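Local atomic coordinates of E3 ubiquitin-protein ligase RNF31 (Mus musculus, PDB entry 5Y3T), a protein that acts as an E3 ubiquitin-protein ligase, the HOIL-1-interacting protein HOIP, here represented by a fragment that includes its pair of UBA domains. Residues 121-124 against 128-131. Residues are numbered along the deposited sequence; the frame is centred on the assembly and turned at random.
Sequences FQHG and ARAL
The imidazole of H123 lies flat against the backbone of the first turn of helix 127-145, turning one face to the peptide that joins R129 to A130. R129 O sits 4.1 Å above the ring plane, over its centre, and A130 N lies over the same face. On the side-chain side, CD2 of H123 meets the CB of R129 at 3.7 Å, the closest approach between the two segments, with CG of the ring slightly farther from the same methylene. Across the ring, ND1 of H123 comes within 4.3 Å of the CA of A130.

H123 carries its ring beside the backbone N and opposite the carbonyl carbon (chi1 -70°), and chi2 of 90° sets the imidazole upright on its stem, presenting a face to the helix. Of its side chain R129 brings CB to the ring, next to its carbonyl O; beyond CG the chain runs extended and carries the guanidinium away, its plane turned 80° from that of the imidazole. R129 NE remains 6.6 Å from H123 NE2, so the two groups do not stack.

H123 is the first residue to leave helical geometry after helix 116-122, which ends in a Schellman motif with G124, at positive phi, as its C-prime residue. The imidazole also reaches back to its own helix, where ND1 hydrogen-bonds to A119 O. The buried A130 packs on A119 and L120, extending the contact between the two helices within the UBA domain pair, while D126 OD1 accepts a bond from R129 N. Van der Waals packing thus joins imidazole to helix backbone, and the bond to A119 O implies that ND1 carries a proton and limits rotation of the ring.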
# COMPACT_ATOMS: atom_id res chain seq x y z
N PHE B 121 -12.75 10.83 -6.50
CA PHE B 121 -12.17 11.90 -7.34
C PHE B 121 -11.88 13.15 -6.52
O PHE B 121 -10.75 13.70 -6.55
CB PHE B 121 -13.09 12.25 -8.55
CG PHE B 121 -12.58 13.40 -9.38
CD1 PHE B 121 -11.51 13.24 -10.24
CD2 PHE B 121 -13.15 14.67 -9.26
CE1 PHE B 121 -11.03 14.31 -10.99
CE2 PHE B 121 -12.67 15.74 -10.00
CZ PHE B 121 -11.62 15.56 -10.87
N GLN B 122 -12.88 13.60 -5.76
CA GLN B 122 -12.76 14.80 -4.91
C GLN B 122 -11.55 14.76 -3.98
O GLN B 122 -10.93 15.79 -3.75
CB GLN B 122 -14.07 15.07 -4.13
CG GLN B 122 -14.38 16.53 -3.82
CD GLN B 122 -14.52 17.39 -5.09
OE1 GLN B 122 -15.22 17.02 -6.04
NE2 GLN B 122 -13.83 18.52 -5.12
N HIS B 123 -11.19 13.58 -3.47
CA HIS B 123 -10.09 13.46 -2.47
C HIS B 123 -8.80 12.80 -2.92
O HIS B 123 -8.07 12.24 -2.09
CB HIS B 123 -10.65 12.73 -1.27
CG HIS B 123 -11.61 13.56 -0.53
ND1 HIS B 123 -12.95 13.55 -0.81
CD2 HIS B 123 -11.41 14.52 0.40
CE1 HIS B 123 -13.56 14.43 -0.04
NE2 HIS B 123 -12.65 15.04 0.69
N GLY B 124 -8.51 12.86 -4.22
CA GLY B 124 -7.30 12.26 -4.80
C GLY B 124 -7.12 10.75 -4.61
O GLY B 124 -6.00 10.27 -4.57
N ALA B 128 -9.82 6.87 3.01
CA ALA B 128 -10.10 7.32 4.37
C ALA B 128 -10.89 8.62 4.33
O ALA B 128 -11.96 8.70 4.92
CB ALA B 128 -8.82 7.50 5.14
N ARG B 129 -10.40 9.59 3.56
CA ARG B 129 -11.09 10.89 3.43
C ARG B 129 -12.39 10.84 2.68
O ARG B 129 -13.30 11.59 3.03
CB ARG B 129 -10.20 11.94 2.80
CG ARG B 129 -9.21 12.46 3.82
CD ARG B 129 -8.22 13.41 3.22
NE ARG B 129 -7.17 13.69 4.18
CZ ARG B 129 -6.16 14.53 3.97
NH1 ARG B 129 -6.05 15.19 2.82
NH2 ARG B 129 -5.25 14.70 4.93
N ALA B 130 -12.53 9.97 1.69
CA ALA B 130 -13.85 9.79 1.05
C ALA B 130 -14.91 9.23 2.04
O ALA B 130 -16.02 9.74 2.13
CB ALA B 130 -13.74 8.90 -0.18
N LEU B 131 -14.56 8.20 2.80
CA LEU B 131 -15.46 7.61 3.81
C LEU B 131 -15.99 8.61 4.85
O LEU B 131 -17.18 8.63 5.16
CB LEU B 131 -14.70 6.51 4.55
CG LEU B 131 -15.50 5.59 5.44
CD1 LEU B 131 -16.56 4.84 4.65
CD2 LEU B 131 -14.50 4.64 6.07